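Long-range contact in decapping protein involved in mRNA degradation-Dcp1p (PDB 1Q67), which forms with Dcp2 the decapping complex that removes the 7-methylguanine cap from yeast mRNAs and so commits them to degradation: residues Glu60-Gln74 with Lys135-Arg147. Numbering follows the deposited sequence.
Sequences EYQGVLAIYLRDVSQ and KDIYNYGLIILNR
Tyr68 lays its ring across Gly141, its antiparallel hydrogen-bonded partner: CA of Gly141 lies 4.1 Å from the ring centroid, over one face, in a CH-pi contact. Glycine suits this spot because any side chain would run into the ring, which a chi1 of 55° swings across the partner strand. The Tyr68 hydroxyl bonds to Asp31 and to a water that also donates to Leu142 O. Strands 64-70 and 140-146 are zipped by paired backbone bonds from Val64-Leu145 to Tyr68-Gly141. Leu65, Ile67, Leu69, Tyr140, Leu142 and Ile144 share the opposite face, closely packed under helix 208-223; here Leu65 CD1 touches both Leu142 CG (3.6 Å) and Ile144 CG1 (3.7 Å), branched aliphatic chains suiting a buried core. At the end of strand 64-70, Arg70 reaches across to the chain ahead of strand 140-146 with NH1, which donates in the guanidinium plane to Asp136 OD2 (2.5 Å) and to a lone pair of Tyr138 O (2.9 Å); carboxylate and guanidinium stand nearly perpendicular. Asp31 takes NE in a second salt bridge. A leucine in place of Arg70 would probably leave Asp136 without its close ionic mate and the Tyr138 carbonyl without this donor, freeing the loop to shift. By contrast, the far end loosens to exposed Gln74 and Lys135, Gln74 being poorly ordered. At the other end Asn146 suits the chain's corner: its amide accepts from Gln62 N (2.8 Å) and donates to Glu60 O (3.1 Å). The pair forms the centre of a four-stranded antiparallel sheet in this PH-like fold, flanked by strands 34-41 and 152-157, with helix 208-223 packing on Leu65, Ile67 and Tyr140.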
ATOM      1  N   GLU B  60      -4.752   4.297   3.999  1.00 37.15           N
ATOM      2  CA  GLU B  60      -4.964   4.302   2.552  1.00 40.70           C
ATOM      3  C   GLU B  60      -3.908   5.021   1.717  1.00 38.78           C
ATOM      4  O   GLU B  60      -4.246   5.774   0.809  1.00 40.44           O
ATOM      5  CB  GLU B  60      -6.343   4.896   2.227  1.00 43.44           C
ATOM      6  CG  GLU B  60      -7.509   4.154   2.864  1.00 50.44           C
ATOM      7  CD  GLU B  60      -8.849   4.461   2.193  1.00 54.84           C
ATOM      8  OE1 GLU B  60      -9.182   5.661   2.020  1.00 54.62           O
ATOM      9  OE2 GLU B  60      -9.569   3.493   1.844  1.00 55.86           O
ATOM     10  N   TYR B  61      -2.635   4.807   2.015  1.00 37.51           N
ATOM     11  CA  TYR B  61      -1.589   5.460   1.238  1.00 34.60           C
ATOM     12  C   TYR B  61      -0.452   4.510   0.921  1.00 34.32           C
ATOM     13  O   TYR B  61       0.093   3.859   1.818  1.00 35.28           O
ATOM     14  CB  TYR B  61      -1.034   6.681   1.979  1.00 34.95           C
ATOM     15  CG  TYR B  61      -2.075   7.722   2.316  1.00 33.49           C
ATOM     16  CD1 TYR B  61      -2.678   7.741   3.571  1.00 35.11           C
ATOM     17  CD2 TYR B  61      -2.474   8.673   1.374  1.00 31.91           C
ATOM     18  CE1 TYR B  61      -3.655   8.677   3.890  1.00 35.37           C
ATOM     19  CE2 TYR B  61      -3.456   9.622   1.676  1.00 33.45           C
ATOM     20  CZ  TYR B  61      -4.041   9.612   2.941  1.00 35.77           C
ATOM     21  OH  TYR B  61      -5.012  10.523   3.270  1.00 37.98           O
ATOM     22  N   GLN B  62      -0.123   4.426  -0.366  1.00 32.92           N
ATOM     23  CA  GLN B  62       0.962   3.577  -0.876  1.00 33.95           C
ATOM     24  C   GLN B  62       1.352   4.185  -2.213  1.00 32.96           C
ATOM     25  O   GLN B  62       0.486   4.588  -2.987  1.00 32.70           O
ATOM     26  CB  GLN B  62       0.506   2.145  -1.178  1.00 35.78           C
ATOM     27  CG  GLN B  62      -0.494   1.541  -0.236  1.00 41.57           C
ATOM     28  CD  GLN B  62      -1.815   2.266  -0.249  1.00 36.91           C
ATOM     29  OE1 GLN B  62      -2.259   2.767  -1.284  1.00 41.92           O
ATOM     30  NE2 GLN B  62      -2.457   2.318   0.900  1.00 39.36           N
ATOM     31  N   GLY B  63       2.644   4.216  -2.499  1.00 31.53           N
ATOM     32  CA  GLY B  63       3.094   4.784  -3.752  1.00 31.60           C
ATOM     33  C   GLY B  63       4.487   5.359  -3.636  1.00 31.89           C
ATOM     34  O   GLY B  63       5.306   4.862  -2.866  1.00 32.77           O
ATOM     35  N   VAL B  64       4.757   6.409  -4.400  1.00 32.71           N
ATOM     36  CA  VAL B  64       6.062   7.042  -4.376  1.00 34.07           C
ATOM     37  C   VAL B  64       6.250   7.848  -3.091  1.00 34.54           C
ATOM     38  O   VAL B  64       5.392   8.653  -2.710  1.00 33.42           O
ATOM     39  CB  VAL B  64       6.254   7.974  -5.589  1.00 34.08           C
ATOM     40  CG1 VAL B  64       7.650   8.576  -5.555  1.00 34.14           C
ATOM     41  CG2 VAL B  64       6.065   7.194  -6.886  1.00 34.78           C
ATOM     42  N   LEU B  65       7.379   7.617  -2.428  1.00 34.13           N
ATOM     43  CA  LEU B  65       7.709   8.304  -1.192  1.00 35.25           C
ATOM     44  C   LEU B  65       8.880   9.233  -1.463  1.00 34.67           C
ATOM     45  O   LEU B  65       9.895   8.812  -2.014  1.00 35.08           O
ATOM     46  CB  LEU B  65       8.088   7.292  -0.103  1.00 38.23           C
ATOM     47  CG  LEU B  65       8.822   7.784   1.158  1.00 39.11           C
ATOM     48  CD1 LEU B  65       7.960   8.757   1.937  1.00 38.65           C
ATOM     49  CD2 LEU B  65       9.160   6.584   2.027  1.00 37.33           C
ATOM     50  N   ALA B  66       8.736  10.500  -1.096  1.00 31.52           N
ATOM     51  CA  ALA B  66       9.814  11.451  -1.303  1.00 31.96           C
ATOM     52  C   ALA B  66      10.029  12.314  -0.069  1.00 32.27           C
ATOM     53  O   ALA B  66       9.090  12.589   0.676  1.00 31.66           O
ATOM     54  CB  ALA B  66       9.513  12.351  -2.504  1.00 30.53           C
ATOM     55  N   ILE B  67      11.280  12.721   0.132  1.00 31.74           N
ATOM     56  CA  ILE B  67      11.666  13.599   1.224  1.00 32.35           C
ATOM     57  C   ILE B  67      12.349  14.760   0.525  1.00 32.74           C
ATOM     58  O   ILE B  67      13.237  14.570  -0.308  1.00 34.20           O
ATOM     59  CB  ILE B  67      12.621  12.910   2.195  1.00 33.02           C
ATOM     60  CG1 ILE B  67      11.850  11.825   2.946  1.00 31.64           C
ATOM     61  CG2 ILE B  67      13.208  13.931   3.174  1.00 30.24           C
ATOM     62  CD1 ILE B  67      12.718  10.918   3.737  1.00 37.93           C
ATOM     63  N   TYR B  68      11.924  15.970   0.850  1.00 31.51           N
ATOM     64  CA  TYR B  68      12.469  17.124   0.165  1.00 31.17           C
ATOM     65  C   TYR B  68      12.659  18.323   1.078  1.00 31.87           C
ATOM     66  O   TYR B  68      12.049  18.416   2.142  1.00 32.10           O
ATOM     67  CB  TYR B  68      11.519  17.490  -0.975  1.00 29.10           C
ATOM     68  CG  TYR B  68      10.111  17.716  -0.485  1.00 29.73           C
ATOM     69  CD1 TYR B  68       9.652  18.999  -0.200  1.00 31.32           C
ATOM     70  CD2 TYR B  68       9.238  16.644  -0.281  1.00 31.07           C
ATOM     71  CE1 TYR B  68       8.364  19.216   0.264  1.00 29.71           C
ATOM     72  CE2 TYR B  68       7.939  16.850   0.198  1.00 29.92           C
ATOM     73  CZ  TYR B  68       7.514  18.147   0.461  1.00 31.35           C
ATOM     74  OH  TYR B  68       6.233  18.389   0.907  1.00 34.01           O
ATOM     75  N   LEU B  69      13.502  19.240   0.629  1.00 34.84           N
ATOM     76  CA  LEU B  69      13.799  20.457   1.364  1.00 37.41           C
ATOM     77  C   LEU B  69      12.786  21.525   0.972  1.00 37.70           C
ATOM     78  O   LEU B  69      12.444  21.673  -0.203  1.00 37.89           O
ATOM     79  CB  LEU B  69      15.220  20.923   1.043  1.00 37.60           C
ATOM     80  CG  LEU B  69      15.740  22.103   1.875  1.00 42.14           C
ATOM     81  CD1 LEU B  69      17.250  21.984   2.061  1.00 41.96           C
ATOM     82  CD2 LEU B  69      15.375  23.403   1.194  1.00 41.68           C
ATOM     83  N   ARG B  70      12.299  22.257   1.962  1.00 36.78           N
ATOM     84  CA  ARG B  70      11.323  23.300   1.712  1.00 39.35           C
ATOM     85  C   ARG B  70      11.961  24.684   1.839  1.00 42.02           C
ATOM     86  O   ARG B  70      12.922  24.875   2.585  1.00 42.46           O
ATOM     87  CB  ARG B  70      10.154  23.155   2.688  1.00 37.41           C
ATOM     88  CG  ARG B  70       9.520  21.771   2.639  1.00 33.72           C
ATOM     89  CD  ARG B  70       8.361  21.621   3.606  1.00 33.85           C
ATOM     90  NE  ARG B  70       7.136  22.250   3.129  1.00 33.57           N
ATOM     91  CZ  ARG B  70       6.610  23.357   3.638  1.00 34.83           C
ATOM     92  NH1 ARG B  70       7.203  23.979   4.652  1.00 34.41           N
ATOM     93  NH2 ARG B  70       5.476  23.831   3.148  1.00 32.54           N
ATOM     94  N   ASP B  71      11.434  25.643   1.092  1.00 44.18           N
ATOM     95  CA  ASP B  71      11.954  26.997   1.142  1.00 47.77           C
ATOM     96  C   ASP B  71      11.133  27.794   2.146  1.00 48.28           C
ATOM     97  O   ASP B  71      10.031  28.239   1.838  1.00 47.91           O
ATOM     98  CB  ASP B  71      11.863  27.661  -0.232  1.00 50.69           C
ATOM     99  CG  ASP B  71      12.646  28.961  -0.302  1.00 55.83           C
ATOM    100  OD1 ASP B  71      12.579  29.758   0.664  1.00 56.76           O
ATOM    101  OD2 ASP B  71      13.326  29.192  -1.327  1.00 59.24           O
ATOM    102  N   VAL B  72      11.666  27.955   3.352  1.00 50.22           N
ATOM    103  CA  VAL B  72      10.976  28.710   4.390  1.00 52.08           C
ATOM    104  C   VAL B  72      11.783  29.952   4.761  1.00 54.49           C
ATOM    105  O   VAL B  72      11.603  30.529   5.833  1.00 54.04           O
ATOM    106  CB  VAL B  72      10.743  27.849   5.652  1.00 51.52           C
ATOM    107  CG1 VAL B  72       9.741  26.751   5.345  1.00 50.73           C
ATOM    108  CG2 VAL B  72      12.062  27.248   6.135  1.00 51.05           C
ATOM    109  N   SER B  73      12.668  30.357   3.853  1.00 57.27           N
ATOM    110  CA  SER B  73      13.518  31.529   4.050  1.00 60.67           C
ATOM    111  C   SER B  73      12.701  32.821   4.100  1.00 62.71           C
ATOM    112  O   SER B  73      11.653  32.936   3.459  1.00 63.15           O
ATOM    113  CB  SER B  73      14.549  31.617   2.921  1.00 60.76           C
ATOM    114  OG  SER B  73      15.384  32.750   3.081  1.00 61.47           O
ATOM    115  N   GLN B  74      13.193  33.791   4.865  1.00 64.67           N
ATOM    116  CA  GLN B  74      12.525  35.081   5.010  1.00 66.61           C
ATOM    117  C   GLN B  74      13.148  36.106   4.069  1.00 67.34           C
ATOM    118  O   GLN B  74      12.560  37.151   3.798  1.00 66.50           O
ATOM    119  CB  GLN B  74      12.650  35.582   6.453  1.00 68.36           C
ATOM    120  CG  GLN B  74      11.943  34.729   7.497  1.00 70.59           C
ATOM    121  CD  GLN B  74      10.438  34.910   7.477  1.00 72.50           C
ATOM    122  OE1 GLN B  74       9.934  36.023   7.638  1.00 73.62           O
ATOM    123  NE2 GLN B  74       9.709  33.814   7.289  1.00 72.16           N
ATOM    124  N   LYS B 135       6.302  32.722   9.823  1.00 65.58           N
ATOM    125  CA  LYS B 135       7.494  31.908  10.045  1.00 65.30           C
ATOM    126  C   LYS B 135       7.125  30.424  10.024  1.00 64.07           C
ATOM    127  O   LYS B 135       6.486  29.913  10.949  1.00 63.82           O
ATOM    128  CB  LYS B 135       8.124  32.256  11.393  1.00 65.88           C
ATOM    129  CG  LYS B 135       9.548  31.750  11.569  1.00 67.51           C
ATOM    130  CD  LYS B 135      10.537  32.582  10.765  1.00 68.21           C
ATOM    131  CE  LYS B 135      11.972  32.271  11.175  1.00 69.55           C
ATOM    132  NZ  LYS B 135      12.949  33.224  10.572  1.00 70.37           N
ATOM    133  N   ASP B 136       7.531  29.738   8.962  1.00 61.83           N
ATOM    134  CA  ASP B 136       7.245  28.317   8.806  1.00 57.94           C
ATOM    135  C   ASP B 136       8.418  27.516   9.372  1.00 54.32           C
ATOM    136  O   ASP B 136       9.569  27.742   9.004  1.00 53.06           O
ATOM    137  CB  ASP B 136       7.029  28.019   7.317  1.00 59.66           C
ATOM    138  CG  ASP B 136       6.578  26.594   7.054  1.00 60.12           C
ATOM    139  OD1 ASP B 136       5.971  25.966   7.948  1.00 61.26           O
ATOM    140  OD2 ASP B 136       6.815  26.113   5.929  1.00 62.04           O
ATOM    141  N   ILE B 137       8.123  26.591  10.280  1.00 51.67           N
ATOM    142  CA  ILE B 137       9.162  25.778  10.908  1.00 49.57           C
ATOM    143  C   ILE B 137       9.457  24.449  10.215  1.00 47.46           C
ATOM    144  O   ILE B 137      10.377  23.733  10.615  1.00 47.64           O
ATOM    145  CB  ILE B 137       8.813  25.461  12.373  1.00 50.21           C
ATOM    146  CG1 ILE B 137       7.503  24.680  12.434  1.00 48.52           C
ATOM    147  CG2 ILE B 137       8.712  26.753  13.176  1.00 50.54           C
ATOM    148  CD1 ILE B 137       7.161  24.171  13.814  1.00 51.20           C
ATOM    149  N   TYR B 138       8.687  24.107   9.188  1.00 44.89           N
ATOM    150  CA  TYR B 138       8.920  22.850   8.489  1.00 42.21           C
ATOM    151  C   TYR B 138       9.936  22.990   7.368  1.00 40.16           C
ATOM    152  O   TYR B 138       9.583  23.227   6.212  1.00 39.51           O
ATOM    153  CB  TYR B 138       7.606  22.292   7.950  1.00 43.53           C
ATOM    154  CG  TYR B 138       6.577  22.074   9.031  1.00 46.42           C
ATOM    155  CD1 TYR B 138       5.748  23.114   9.452  1.00 49.74           C
ATOM    156  CD2 TYR B 138       6.449  20.838   9.658  1.00 47.19           C
ATOM    157  CE1 TYR B 138       4.811  22.924  10.477  1.00 51.80           C
ATOM    158  CE2 TYR B 138       5.521  20.636  10.678  1.00 50.03           C
ATOM    159  CZ  TYR B 138       4.706  21.681  11.083  1.00 52.37           C
ATOM    160  OH  TYR B 138       3.783  21.480  12.090  1.00 56.00           O
ATOM    161  N   ASN B 139      11.205  22.839   7.731  1.00 38.34           N
ATOM    162  CA  ASN B 139      12.321  22.934   6.792  1.00 36.90           C
ATOM    163  C   ASN B 139      12.307  21.817   5.749  1.00 36.07           C
ATOM    164  O   ASN B 139      12.799  21.991   4.636  1.00 34.01           O
ATOM    165  CB  ASN B 139      13.648  22.870   7.559  1.00 38.31           C
ATOM    166  CG  ASN B 139      13.876  24.088   8.437  1.00 39.80           C
ATOM    167  OD1 ASN B 139      14.206  25.171   7.949  1.00 42.49           O
ATOM    168  ND2 ASN B 139      13.692  23.920   9.736  1.00 41.45           N
ATOM    169  N   TYR B 140      11.761  20.665   6.123  1.00 35.67           N
ATOM    170  CA  TYR B 140      11.723  19.522   5.222  1.00 35.19           C
ATOM    171  C   TYR B 140      10.345  18.901   5.226  1.00 34.54           C
ATOM    172  O   TYR B 140       9.549  19.123   6.139  1.00 35.84           O
ATOM    173  CB  TYR B 140      12.753  18.473   5.645  1.00 34.61           C
ATOM    174  CG  TYR B 140      14.062  19.073   6.090  1.00 33.35           C
ATOM    175  CD1 TYR B 140      14.447  19.043   7.438  1.00 34.79           C
ATOM    176  CD2 TYR B 140      14.904  19.700   5.179  1.00 34.01           C
ATOM    177  CE1 TYR B 140      15.640  19.628   7.859  1.00 32.91           C
ATOM    178  CE2 TYR B 140      16.094  20.288   5.586  1.00 33.97           C
ATOM    179  CZ  TYR B 140      16.459  20.250   6.924  1.00 35.38           C
ATOM    180  OH  TYR B 140      17.642  20.835   7.314  1.00 38.27           O
ATOM    181  N   GLY B 141      10.063  18.135   4.182  1.00 33.57           N
ATOM    182  CA  GLY B 141       8.773  17.494   4.089  1.00 30.38           C
ATOM    183  C   GLY B 141       8.893  16.085   3.567  1.00 30.61           C
ATOM    184  O   GLY B 141       9.856  15.723   2.890  1.00 30.68           O
ATOM    185  N   LEU B 142       7.909  15.275   3.914  1.00 31.39           N
ATOM    186  CA  LEU B 142       7.852  13.900   3.453  1.00 31.88           C
ATOM    187  C   LEU B 142       6.484  13.771   2.790  1.00 32.25           C
ATOM    188  O   LEU B 142       5.487  14.316   3.278  1.00 31.06           O
ATOM    189  CB  LEU B 142       7.987  12.929   4.632  1.00 30.85           C
ATOM    190  CG  LEU B 142       7.750  11.438   4.371  1.00 34.53           C
ATOM    191  CD1 LEU B 142       8.498  10.600   5.409  1.00 33.43           C
ATOM    192  CD2 LEU B 142       6.249  11.146   4.427  1.00 33.01           C
ATOM    193  N   ILE B 143       6.441  13.075   1.663  1.00 32.67           N
ATOM    194  CA  ILE B 143       5.181  12.893   0.972  1.00 32.52           C
ATOM    195  C   ILE B 143       5.105  11.529   0.298  1.00 31.48           C
ATOM    196  O   ILE B 143       6.103  10.995  -0.168  1.00 32.08           O
ATOM    197  CB  ILE B 143       4.973  14.021  -0.076  1.00 31.89           C
ATOM    198  CG1 ILE B 143       3.556  13.963  -0.639  1.00 31.57           C
ATOM    199  CG2 ILE B 143       6.022  13.920  -1.183  1.00 28.45           C
ATOM    200  CD1 ILE B 143       3.236  15.120  -1.575  1.00 33.36           C
ATOM    201  N   ILE B 144       3.913  10.950   0.307  1.00 32.34           N
ATOM    202  CA  ILE B 144       3.674   9.684  -0.353  1.00 32.48           C
ATOM    203  C   ILE B 144       2.574   9.976  -1.372  1.00 33.79           C
ATOM    204  O   ILE B 144       1.492  10.459  -1.017  1.00 33.03           O
ATOM    205  CB  ILE B 144       3.201   8.599   0.617  1.00 31.70           C
ATOM    206  CG1 ILE B 144       4.334   8.239   1.588  1.00 30.60           C
ATOM    207  CG2 ILE B 144       2.789   7.360  -0.170  1.00 30.30           C
ATOM    208  CD1 ILE B 144       3.915   7.282   2.675  1.00 30.67           C
ATOM    209  N   LEU B 145       2.867   9.702  -2.639  1.00 33.51           N
ATOM    210  CA  LEU B 145       1.913   9.957  -3.713  1.00 35.13           C
ATOM    211  C   LEU B 145       1.329   8.642  -4.197  1.00 34.47           C
ATOM    212  O   LEU B 145       2.038   7.847  -4.808  1.00 34.89           O
ATOM    213  CB  LEU B 145       2.620  10.658  -4.877  1.00 35.48           C
ATOM    214  CG  LEU B 145       3.367  11.964  -4.568  1.00 39.81           C
ATOM    215  CD1 LEU B 145       4.560  12.119  -5.488  1.00 42.44           C
ATOM    216  CD2 LEU B 145       2.430  13.135  -4.711  1.00 41.16           C
ATOM    217  N   ASN B 146       0.049   8.399  -3.923  1.00 35.63           N
ATOM    218  CA  ASN B 146      -0.579   7.153  -4.374  1.00 37.10           C
ATOM    219  C   ASN B 146      -0.480   6.999  -5.885  1.00 37.98           C
ATOM    220  O   ASN B 146      -0.686   7.958  -6.626  1.00 34.91           O
ATOM    221  CB  ASN B 146      -2.048   7.091  -3.948  1.00 37.28           C
ATOM    222  CG  ASN B 146      -2.203   6.759  -2.480  1.00 38.78           C
ATOM    223  OD1 ASN B 146      -1.210   6.549  -1.778  1.00 40.98           O
ATOM    224  ND2 ASN B 146      -3.445   6.704  -2.003  1.00 37.95           N
ATOM    225  N   ARG B 147      -0.150   5.787  -6.322  1.00 40.39           N
ATOM    226  CA  ARG B 147       0.001   5.462  -7.739  1.00 44.33           C
ATOM    227  C   ARG B 147      -1.301   5.010  -8.377  1.00 45.45           C
ATOM    228  O   ARG B 147      -1.561   5.291  -9.545  1.00 46.22           O
ATOM    229  CB  ARG B 147       1.013   4.328  -7.918  1.00 47.68           C
ATOM    230  CG  ARG B 147       2.476   4.699  -7.781  1.00 52.05           C
ATOM    231  CD  ARG B 147       3.312   3.426  -7.694  1.00 54.63           C
ATOM    232  NE  ARG B 147       4.743   3.685  -7.800  1.00 56.93           N
ATOM    233  CZ  ARG B 147       5.361   3.969  -8.939  1.00 58.30           C
ATOM    234  NH1 ARG B 147       4.665   4.022 -10.068  1.00 58.36           N
ATOM    235  NH2 ARG B 147       6.668   4.212  -8.948  1.00 56.60           N
TER
HETATM  236  O   HOH W   1      -1.842   3.542  -4.733  1.00 31.02           O
HETATM  237  O   HOH W   2       4.620  16.909   2.470  1.00 44.29           O